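Local coordinates for alpha-glucosidase ([Eubacterium] rectale, PDB 6PNR), which acts as a family GH31 sulfoquinovosidase, probably hydrolysing the alpha-glycosidic bond of sulfoquinovosides such as those derived from sulfolipids, at residues A[184-189]-A[202-207]; A[290-295]-A[326-331]; A[338-343]-A[398-403]. All coordinates share one frame; numbering follows the deposited sequence.

How the contacts relate
From the N terminus, the chain first closes contact 1, where 184-189 and 202-207 meet at the base of the hairpin formed by strands 188-194 and 197-202. Contacts 2 and 3 follow in series, neither nesting nor crossing, within the family 31 TIM-barrel domain. Contact 2 brings a loop after strand 285-287 to the start of helix 328-335, and contact 3 joins the loop leaving that helix to the one before helix 408-429. Contacts 2 and 3 meet where the stacked rings of Tyr330 and Phe339 approach to 3.4 Å between Tyr330 CD2 and Phe339 CZ. Contact 1 remains separate, about 10 Å from contact 3 by nearest atoms, yet helix 408-429 packs against both.

Contact 1. Residues A[184-189]-A[202-207]; sequences STAYAD and IWEVPK
At the open base of a beta hairpin, Ala188 and Ile202 form an antiparallel non-hydrogen-bonded pair; beyond this pair the strand pairing gives way to one backbone bond and side-chain contacts. Ala188 CB rests on Ile202 CD1 at 3.8 Å. Next to this pair, Trp203 N donates to Tyr187 O over 3.0 Å, approaching nearly in line with the carbonyl bond. The two aromatic side chains run side by side in the same direction and stack face to face, with ring centroids 4.0 Å apart and planes inclined by 29°. The overlap is offset: Tyr187 CD1 sits over the CD2-CE2 bond that the two rings of Trp203 share, 3.3 Å from Trp203 CE2. The indole N-H is engaged by Gln201 OE1. Farther along, Ser184 OG has two roles. It accepts from Ala186 N at 3.0 Å, which makes an ST turn, and donates to Glu204 OE2 at 2.6 Å, reaching that oxygen from 36° above the carboxylate plane. With OG anti to the backbone N (chi1 171°), the hydroxyl is directed at Glu204. Water 1 adds a second link, accepting from Thr185 N and donating to the same carboxylate oxygen. Ala186, Trp203 and Glu204 pack on helix 408-429, while Ile47 of strand 44-56 touches both stacked residues, Tyr187 also meets Pro132 of strand 130-133, and Pro206 leans on Phe92 of strand 87-94.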
loop_
_atom_site.group_PDB
_atom_site.type_symbol
_atom_site.label_atom_id
_atom_site.label_comp_id
_atom_site.label_asym_id
_atom_site.label_seq_id
_atom_site.Cartn_x
_atom_site.Cartn_y
_atom_site.Cartn_z
ATOM N N SER A 184 -18.503 -21.077 0.331
ATOM C CA SER A 184 -18.324 -20.265 1.527
ATOM C C SER A 184 -18.559 -18.808 1.155
ATOM O O SER A 184 -18.233 -18.386 0.046
ATOM C CB SER A 184 -16.920 -20.437 2.110
ATOM O OG SER A 184 -16.680 -19.502 3.153
ATOM N N THR A 185 -19.122 -18.043 2.085
ATOM C CA THR A 185 -19.200 -16.599 1.903
ATOM C C THR A 185 -18.246 -15.868 2.832
ATOM O O THR A 185 -18.372 -14.649 3.002
ATOM C CB THR A 185 -20.634 -16.082 2.084
ATOM O OG1 THR A 185 -21.023 -16.202 3.455
ATOM C CG2 THR A 185 -21.611 -16.865 1.191
ATOM N N ALA A 186 -17.283 -16.580 3.419
ATOM C CA ALA A 186 -16.255 -15.918 4.201
ATOM C C ALA A 186 -15.371 -15.075 3.289
ATOM O O ALA A 186 -15.391 -15.215 2.065
ATOM C CB ALA A 186 -15.404 -16.946 4.952
ATOM N N TYR A 187 -14.602 -14.173 3.900
ATOM C CA TYR A 187 -13.482 -13.574 3.188
ATOM C C TYR A 187 -12.632 -14.680 2.586
ATOM O O TYR A 187 -12.371 -15.697 3.231
ATOM C CB TYR A 187 -12.628 -12.717 4.135
ATOM C CG TYR A 187 -11.445 -12.033 3.472
ATOM C CD1 TYR A 187 -10.247 -12.711 3.253
ATOM C CD2 TYR A 187 -11.529 -10.702 3.062
ATOM C CE1 TYR A 187 -9.155 -12.075 2.643
ATOM C CE2 TYR A 187 -10.447 -10.060 2.466
ATOM C CZ TYR A 187 -9.266 -10.749 2.263
ATOM O OH TYR A 187 -8.196 -10.119 1.659
ATOM N N ALA A 188 -12.212 -14.488 1.342
ATOM C CA ALA A 188 -11.274 -15.398 0.708
ATOM C C ALA A 188 -10.249 -14.589 -0.068
ATOM O O ALA A 188 -10.408 -13.385 -0.284
ATOM C CB ALA A 188 -11.979 -16.404 -0.212
ATOM N N ASP A 189 -9.179 -15.266 -0.483
ATOM C CA ASP A 189 -8.147 -14.649 -1.315
ATOM C C ASP A 189 -7.607 -15.731 -2.242
ATOM O O ASP A 189 -6.901 -16.637 -1.789
ATOM C CB ASP A 189 -7.037 -14.036 -0.455
ATOM C CG ASP A 189 -6.025 -13.221 -1.268
ATOM O OD1 ASP A 189 -6.023 -13.300 -2.513
ATOM O OD2 ASP A 189 -5.224 -12.478 -0.651
ATOM N N ILE A 202 -9.123 -19.194 2.624
ATOM C CA ILE A 202 -10.486 -19.009 3.119
ATOM C C ILE A 202 -10.422 -18.698 4.606
ATOM O O ILE A 202 -9.665 -19.339 5.343
ATOM C CB ILE A 202 -11.365 -20.261 2.879
ATOM C CG1 ILE A 202 -11.079 -20.910 1.523
ATOM C CG2 ILE A 202 -12.837 -19.895 2.985
ATOM C CD1 ILE A 202 -11.500 -20.090 0.319
ATOM N N TRP A 203 -11.220 -17.728 5.063
ATOM C CA TRP A 203 -11.178 -17.361 6.488
ATOM C C TRP A 203 -12.197 -18.141 7.316
ATOM O O TRP A 203 -12.816 -17.615 8.252
ATOM C CB TRP A 203 -11.355 -15.854 6.666
ATOM C CG TRP A 203 -10.118 -15.091 6.274
ATOM C CD1 TRP A 203 -9.006 -15.595 5.654
ATOM C CD2 TRP A 203 -9.856 -13.698 6.495
ATOM N NE1 TRP A 203 -8.078 -14.592 5.459
ATOM C CE2 TRP A 203 -8.575 -13.423 5.971
ATOM C CE3 TRP A 203 -10.587 -12.654 7.070
ATOM C CZ2 TRP A 203 -8.011 -12.144 5.998
ATOM C CZ3 TRP A 203 -10.025 -11.379 7.088
ATOM C CH2 TRP A 203 -8.749 -11.142 6.563
ATOM N N GLU A 204 -12.364 -19.410 6.955
ATOM C CA GLU A 204 -13.089 -20.432 7.701
ATOM C C GLU A 204 -12.734 -21.761 7.052
ATOM O O GLU A 204 -12.193 -21.799 5.944
ATOM C CB GLU A 204 -14.602 -20.211 7.672
ATOM C CG GLU A 204 -15.253 -20.687 6.373
ATOM C CD GLU A 204 -16.762 -20.580 6.411
ATOM O OE1 GLU A 204 -17.319 -20.375 7.515
ATOM O OE2 GLU A 204 -17.393 -20.684 5.335
ATOM N N VAL A 205 -13.044 -22.852 7.742
ATOM C CA VAL A 205 -13.012 -24.148 7.071
ATOM C C VAL A 205 -14.252 -24.225 6.191
ATOM O O VAL A 205 -15.375 -24.239 6.711
ATOM C CB VAL A 205 -12.958 -25.308 8.075
ATOM C CG1 VAL A 205 -13.006 -26.636 7.343
ATOM C CG2 VAL A 205 -11.701 -25.201 8.959
ATOM N N PRO A 206 -14.111 -24.277 4.868
ATOM C CA PRO A 206 -15.294 -24.247 4.004
ATOM C C PRO A 206 -16.054 -25.560 4.051
ATOM O O PRO A 206 -15.467 -26.634 4.191
ATOM C CB PRO A 206 -14.702 -24.009 2.610
ATOM C CG PRO A 206 -13.371 -24.681 2.681
ATOM C CD PRO A 206 -12.871 -24.462 4.098
ATOM N N LYS A 207 -17.380 -25.463 3.907
ATOM C CA LYS A 207 -18.214 -26.664 3.897
ATOM C C LYS A 207 -17.793 -27.624 2.802
ATOM O O LYS A 207 -17.747 -28.841 3.016
ATOM C CB LYS A 207 -19.689 -26.291 3.716
ATOM C CG LYS A 207 -20.382 -25.830 4.982
ATOM C CD LYS A 207 -21.857 -25.499 4.724
ATOM C CE LYS A 207 -22.033 -24.144 4.023
ATOM N NZ LYS A 207 -21.624 -22.984 4.882
HETATM O O HOH W 1 -19.721 -19.396 4.396
#

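Contact 2. Residues A[290-295]-A[326-331]; sequences DWKYHK and DGELYK
Asp290 pins the loop after strand 285-287 to the start of helix 328-335, within the family 31 TIM-barrel domain, its carboxylate meeting Glu328 and Leu329. From CB the side chain extends with CG anti to the backbone N (chi1 -170°), which brings Asp290 CG to 3.4 Å from Glu328 N. Asp290 OD1 accepts from Leu329 N at 2.9 Å on its syn side, 26° out of the carboxylate plane, and touches Leu329 CB. Asp290 OD2 accepts from Glu328 N at 2.9 Å, the donor standing 48° above the plane, and lies 3.6 Å from the CA of Gly327, the N-cap residue. Two backbone N-H groups thus fix the rotation of the carboxylate. The chain then bends in an inverse gamma turn centred on Trp291, closed by Lys292 N to Asp290 O. Leu329 CD1 covers this turn, 3.6 Å from Trp291 N, a buried amide with no polar partner in the model. The ring of Trp291 meets that of Trp289 in the inhibitor pocket, its side chain about 7 Å from the bound aza-sugar. Leu329 packs on Leu323 of strand 322-324 and Ile374 of helix 365-380, and the Trp291 ring meets Phe371 of the same helix, steeply inclined.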
loop_
_atom_site.group_PDB
_atom_site.type_symbol
_atom_site.label_atom_id
_atom_site.label_comp_id
_atom_site.label_asym_id
_atom_site.label_seq_id
_atom_site.Cartn_x
_atom_site.Cartn_y
_atom_site.Cartn_z
ATOM N N ASP A 290 -36.004 6.330 0.779
ATOM C CA ASP A 290 -37.314 6.074 1.375
ATOM C C ASP A 290 -38.221 5.665 0.212
ATOM O O ASP A 290 -38.686 6.528 -0.535
ATOM C CB ASP A 290 -37.816 7.325 2.085
ATOM C CG ASP A 290 -39.048 7.073 2.939
ATOM O OD1 ASP A 290 -39.293 5.912 3.333
ATOM O OD2 ASP A 290 -39.768 8.057 3.215
ATOM N N TRP A 291 -38.443 4.357 0.046
ATOM C CA TRP A 291 -38.863 3.786 -1.242
ATOM C C TRP A 291 -40.375 3.880 -1.472
ATOM O O TRP A 291 -41.062 2.884 -1.688
ATOM C CB TRP A 291 -38.387 2.341 -1.339
ATOM C CG TRP A 291 -36.986 2.183 -0.833
ATOM C CD1 TRP A 291 -36.557 1.350 0.169
ATOM C CD2 TRP A 291 -35.835 2.912 -1.270
ATOM N NE1 TRP A 291 -35.204 1.516 0.373
ATOM C CE2 TRP A 291 -34.736 2.461 -0.504
ATOM C CE3 TRP A 291 -35.617 3.897 -2.242
ATOM C CZ2 TRP A 291 -33.445 2.964 -0.678
ATOM C CZ3 TRP A 291 -34.323 4.388 -2.417
ATOM C CH2 TRP A 291 -33.261 3.919 -1.644
ATOM N N LYS A 292 -40.873 5.119 -1.435
ATOM C CA LYS A 292 -42.215 5.499 -1.860
ATOM C C LYS A 292 -42.073 6.722 -2.748
ATOM O O LYS A 292 -41.174 7.539 -2.534
ATOM C CB LYS A 292 -43.124 5.838 -0.667
ATOM C CG LYS A 292 -43.102 4.771 0.420
ATOM C CD LYS A 292 -44.262 4.900 1.402
ATOM C CE LYS A 292 -44.113 6.078 2.332
ATOM N NZ LYS A 292 -45.217 6.080 3.340
ATOM N N TYR A 293 -42.944 6.854 -3.754
ATOM C CA TYR A 293 -42.725 7.941 -4.698
ATOM C C TYR A 293 -42.893 9.279 -3.989
ATOM O O TYR A 293 -43.590 9.396 -2.977
ATOM C CB TYR A 293 -43.632 7.822 -5.922
ATOM C CG TYR A 293 -45.049 8.340 -5.805
ATOM C CD1 TYR A 293 -46.080 7.498 -5.409
ATOM C CD2 TYR A 293 -45.369 9.653 -6.159
ATOM C CE1 TYR A 293 -47.384 7.948 -5.322
ATOM C CE2 TYR A 293 -46.682 10.118 -6.071
ATOM C CZ TYR A 293 -47.682 9.252 -5.653
ATOM O OH TYR A 293 -48.990 9.682 -5.561
ATOM N N HIS A 294 -42.162 10.273 -4.476
ATOM C CA HIS A 294 -42.093 11.573 -3.826
ATOM C C HIS A 294 -43.248 12.418 -4.347
ATOM O O HIS A 294 -43.269 12.793 -5.522
ATOM C CB HIS A 294 -40.743 12.237 -4.093
ATOM C CG HIS A 294 -40.442 13.375 -3.169
ATOM N ND1 HIS A 294 -40.988 14.630 -3.335
ATOM C CD2 HIS A 294 -39.664 13.443 -2.065
ATOM C CE1 HIS A 294 -40.555 15.425 -2.372
ATOM N NE2 HIS A 294 -39.752 14.729 -1.585
ATOM N N LYS A 295 -44.214 12.715 -3.473
ATOM C CA LYS A 295 -45.462 13.301 -3.942
ATOM C C LYS A 295 -45.313 14.763 -4.340
ATOM O O LYS A 295 -46.160 15.274 -5.078
ATOM C CB LYS A 295 -46.552 13.138 -2.877
ATOM C CG LYS A 295 -46.941 11.678 -2.652
ATOM C CD LYS A 295 -48.335 11.521 -2.061
ATOM C CE LYS A 295 -48.716 10.050 -1.964
ATOM N NZ LYS A 295 -50.064 9.850 -1.369
ATOM N N ASP A 326 -34.436 9.650 8.336
ATOM C CA ASP A 326 -35.531 10.608 8.437
ATOM C C ASP A 326 -36.710 10.227 7.552
ATOM O O ASP A 326 -37.615 11.045 7.354
ATOM C CB ASP A 326 -35.048 12.040 8.143
ATOM C CG ASP A 326 -34.605 12.255 6.689
ATOM O OD1 ASP A 326 -34.611 11.291 5.894
ATOM O OD2 ASP A 326 -34.250 13.409 6.340
ATOM N N GLY A 327 -36.740 8.989 7.030
ATOM C CA GLY A 327 -37.803 8.585 6.137
ATOM C C GLY A 327 -38.967 7.882 6.832
ATOM O O GLY A 327 -38.857 7.387 7.955
ATOM N N GLU A 328 -40.094 7.822 6.116
ATOM C CA GLU A 328 -41.276 7.140 6.637
ATOM C C GLU A 328 -41.027 5.644 6.807
ATOM O O GLU A 328 -41.365 5.061 7.843
ATOM C CB GLU A 328 -42.473 7.384 5.711
ATOM C CG GLU A 328 -43.087 8.778 5.837
ATOM C CD GLU A 328 -43.678 9.033 7.228
ATOM O OE1 GLU A 328 -44.583 8.267 7.646
ATOM O OE2 GLU A 328 -43.222 9.983 7.910
ATOM N N LEU A 329 -40.451 4.994 5.800
ATOM C CA LEU A 329 -40.222 3.560 5.930
ATOM C C LEU A 329 -39.178 3.257 7.000
ATOM O O LEU A 329 -39.271 2.227 7.677
ATOM C CB LEU A 329 -39.833 2.969 4.573
ATOM C CG LEU A 329 -40.998 2.889 3.578
ATOM C CD1 LEU A 329 -40.520 2.419 2.207
ATOM C CD2 LEU A 329 -42.116 1.974 4.106
ATOM N N TYR A 330 -38.190 4.138 7.191
ATOM C CA TYR A 330 -37.270 3.959 8.312
ATOM C C TYR A 330 -38.023 3.941 9.637
ATOM O O TYR A 330 -37.752 3.107 10.509
ATOM C CB TYR A 330 -36.212 5.062 8.333
ATOM C CG TYR A 330 -35.310 4.987 9.542
ATOM C CD1 TYR A 330 -35.641 5.630 10.729
ATOM C CD2 TYR A 330 -34.133 4.253 9.504
ATOM C CE1 TYR A 330 -34.825 5.540 11.841
ATOM C CE2 TYR A 330 -33.313 4.162 10.609
ATOM C CZ TYR A 330 -33.662 4.807 11.775
ATOM O OH TYR A 330 -32.832 4.715 12.871
ATOM N N LYS A 331 -38.961 4.875 9.813
ATOM C CA LYS A 331 -39.700 4.954 11.070
ATOM C C LYS A 331 -40.439 3.650 11.346
ATOM O O LYS A 331 -40.380 3.112 12.457
ATOM C CB LYS A 331 -40.668 6.138 11.020
ATOM C CG LYS A 331 -41.492 6.349 12.287
ATOM C CD LYS A 331 -42.591 7.404 12.072
ATOM C CE LYS A 331 -43.604 7.403 13.225
ATOM N NZ LYS A 331 -44.776 8.295 12.974
#

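Contact 3. Residues A[338-343]-A[398-403]; sequences YFATKA and DDICLY. With SO4 (sulfate ion), chain F.
Thr341 and Cys401 form a single antiparallel bridge, a hydrogen-bonded pair that ties together two long loops of the family 31 TIM-barrel domain. Cys401 N donates to Thr341 O at 2.6 Å, whereas the return bond from Thr341 N to Cys401 O is weak at 3.4 Å, so the pairing is lopsided. The side chains sort themselves about this bridge. Cys401 CB lies alongside Thr341 OG1, and Cys401 SG lies about equally near the carbonyl oxygens of Thr341 and Lys342. Ala340 instead directs CB into an apolar corner, meeting Ile400 CD1 at 3.6 Å and Leu402 CD2 at 3.9 Å; these two residues also lie against helix 408-429, Ile400 on Pro408 and Leu402 on Trp415. Lys342 and Asp399 cross at about a right angle. Lys342 CE passes 3.6 Å from Asp399 OD2, but the ammonium group makes no contact with that carboxylate and has a cation-pi partner in Tyr348, whose hydroxyl is hydrogen-bonded to Asp398 OD1. The other oxygen, Asp399 OD1, takes Ala343 N at 2.8 Å, nearly straight (162°), on the syn side and 29° out of the carboxylate plane. The side chain reaches this amide because CG stands anti to its own N (chi1 -176°). Asp399 O, buried with no hydrogen-bond partner in the model, is approached by Lys342 CA at 3.2 Å in a CA-H...O contact. At the far end of 338-343, the ring of Tyr338 packs on helix 365-380, touching Ala367 and Trp370, and its hydroxyl points to a sulfate ion, probably from the crystallisation liquor. That ion is also hydrogen-bonded to Lys336 NZ, and its O2, near the ring plane, accepts from Tyr338 OH at 2.8 Å.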
loop_
_atom_site.group_PDB
_atom_site.type_symbol
_atom_site.label_atom_id
_atom_site.label_comp_id
_atom_site.label_asym_id
_atom_site.label_seq_id
_atom_site.Cartn_x
_atom_site.Cartn_y
_atom_site.Cartn_z
ATOM N N TYR A 338 -36.752 -4.109 12.555
ATOM C CA TYR A 338 -36.327 -4.802 11.345
ATOM C C TYR A 338 -34.928 -4.414 10.882
ATOM O O TYR A 338 -34.543 -4.771 9.766
ATOM C CB TYR A 338 -37.329 -4.548 10.222
ATOM C CG TYR A 338 -38.644 -5.282 10.382
ATOM C CD1 TYR A 338 -38.795 -6.280 11.342
ATOM C CD2 TYR A 338 -39.733 -4.990 9.559
ATOM C CE1 TYR A 338 -39.998 -6.959 11.487
ATOM C CE2 TYR A 338 -40.940 -5.670 9.694
ATOM C CZ TYR A 338 -41.062 -6.649 10.661
ATOM O OH TYR A 338 -42.247 -7.323 10.806
ATOM N N PHE A 339 -34.156 -3.706 11.705
ATOM C CA PHE A 339 -32.807 -3.291 11.350
ATOM C C PHE A 339 -31.771 -4.115 12.102
ATOM O O PHE A 339 -31.991 -4.534 13.244
ATOM C CB PHE A 339 -32.584 -1.801 11.657
ATOM C CG PHE A 339 -33.361 -0.863 10.764
ATOM C CD1 PHE A 339 -33.199 -0.898 9.387
ATOM C CD2 PHE A 339 -34.223 0.081 11.307
ATOM C CE1 PHE A 339 -33.906 -0.016 8.561
ATOM C CE2 PHE A 339 -34.932 0.951 10.496
ATOM C CZ PHE A 339 -34.771 0.904 9.118
ATOM N N ALA A 340 -30.625 -4.325 11.460
ATOM C CA ALA A 340 -29.466 -4.863 12.167
ATOM C C ALA A 340 -29.078 -3.955 13.332
ATOM O O ALA A 340 -29.185 -2.728 13.255
ATOM C CB ALA A 340 -28.287 -5.015 11.211
ATOM N N THR A 341 -28.596 -4.566 14.413
ATOM C CA THR A 341 -28.363 -3.864 15.669
ATOM C C THR A 341 -26.915 -4.003 16.113
ATOM O O THR A 341 -26.178 -4.875 15.649
ATOM C CB THR A 341 -29.281 -4.398 16.780
ATOM O OG1 THR A 341 -29.161 -5.826 16.851
ATOM C CG2 THR A 341 -30.723 -4.037 16.492
ATOM N N LYS A 342 -26.510 -3.131 17.029
ATOM C CA LYS A 342 -25.176 -3.217 17.598
ATOM C C LYS A 342 -25.187 -4.119 18.831
ATOM O O LYS A 342 -26.235 -4.582 19.284
ATOM C CB LYS A 342 -24.655 -1.826 17.961
ATOM C CG LYS A 342 -24.889 -0.771 16.904
ATOM C CD LYS A 342 -24.257 0.534 17.316
ATOM C CE LYS A 342 -22.763 0.537 17.029
ATOM N NZ LYS A 342 -22.454 1.274 15.757
ATOM N N ALA A 343 -23.993 -4.363 19.381
ATOM C CA ALA A 343 -23.900 -5.107 20.634
ATOM C C ALA A 343 -24.670 -4.414 21.755
ATOM O O ALA A 343 -25.304 -5.077 22.582
ATOM C CB ALA A 343 -22.437 -5.299 21.031
ATOM N N ASP A 398 -17.842 -4.581 12.501
ATOM C CA ASP A 398 -17.198 -4.221 13.758
ATOM C C ASP A 398 -18.093 -4.524 14.951
ATOM O O ASP A 398 -17.645 -5.129 15.932
ATOM C CB ASP A 398 -16.779 -2.742 13.740
ATOM C CG ASP A 398 -17.926 -1.788 13.386
ATOM O OD1 ASP A 398 -19.070 -2.247 13.187
ATOM O OD2 ASP A 398 -17.679 -0.563 13.312
ATOM N N ASP A 399 -19.362 -4.136 14.880
ATOM C CA ASP A 399 -20.204 -4.126 16.066
ATOM C C ASP A 399 -21.662 -4.256 15.618
ATOM O O ASP A 399 -22.496 -3.368 15.793
ATOM C CB ASP A 399 -19.968 -2.850 16.876
ATOM C CG ASP A 399 -20.750 -2.822 18.167
ATOM O OD1 ASP A 399 -21.436 -3.818 18.471
ATOM O OD2 ASP A 399 -20.671 -1.795 18.876
ATOM N N ILE A 400 -21.994 -5.403 15.033
ATOM C CA ILE A 400 -23.303 -5.582 14.428
ATOM C C ILE A 400 -23.778 -7.005 14.674
ATOM O O ILE A 400 -22.981 -7.946 14.758
ATOM C CB ILE A 400 -23.264 -5.234 12.923
ATOM C CG1 ILE A 400 -24.676 -5.103 12.351
ATOM C CG2 ILE A 400 -22.425 -6.238 12.159
ATOM C CD1 ILE A 400 -24.722 -4.352 11.021
ATOM N N CYS A 401 -25.095 -7.145 14.824
ATOM C CA CYS A 401 -25.742 -8.411 15.148
ATOM C C CYS A 401 -26.840 -8.676 14.129
ATOM O O CYS A 401 -27.660 -7.796 13.847
ATOM C CB CYS A 401 -26.332 -8.391 16.574
ATOM S SG CYS A 401 -25.117 -8.118 17.911
ATOM N N LEU A 402 -26.850 -9.885 13.583
ATOM C CA LEU A 402 -27.840 -10.316 12.610
ATOM C C LEU A 402 -28.734 -11.397 13.203
ATOM O O LEU A 402 -28.283 -12.233 13.991
ATOM C CB LEU A 402 -27.152 -10.835 11.348
ATOM C CG LEU A 402 -26.207 -9.730 10.885
ATOM C CD1 LEU A 402 -25.188 -10.261 9.939
ATOM C CD2 LEU A 402 -27.010 -8.592 10.252
ATOM N N TYR A 403 -30.007 -11.362 12.815
ATOM C CA TYR A 403 -30.964 -12.373 13.245
ATOM C C TYR A 403 -30.444 -13.786 13.007
ATOM O O TYR A 403 -30.711 -14.691 13.802
ATOM C CB TYR A 403 -32.284 -12.163 12.508
ATOM C CG TYR A 403 -33.387 -13.109 12.926
ATOM C CD1 TYR A 403 -33.511 -14.365 12.346
ATOM C CD2 TYR A 403 -34.319 -12.736 13.893
ATOM C CE1 TYR A 403 -34.527 -15.236 12.723
ATOM C CE2 TYR A 403 -35.340 -13.600 14.279
ATOM C CZ TYR A 403 -35.437 -14.850 13.690
ATOM O OH TYR A 403 -36.449 -15.715 14.061
HETATM S S SO4 F . -45.475 -6.530 8.904
HETATM O O1 SO4 F . -44.655 -7.258 7.938
HETATM O O2 SO4 F . -44.674 -6.207 10.083
HETATM O O3 SO4 F . -45.960 -5.291 8.293
HETATM O O4 SO4 F . -46.615 -7.354 9.309
#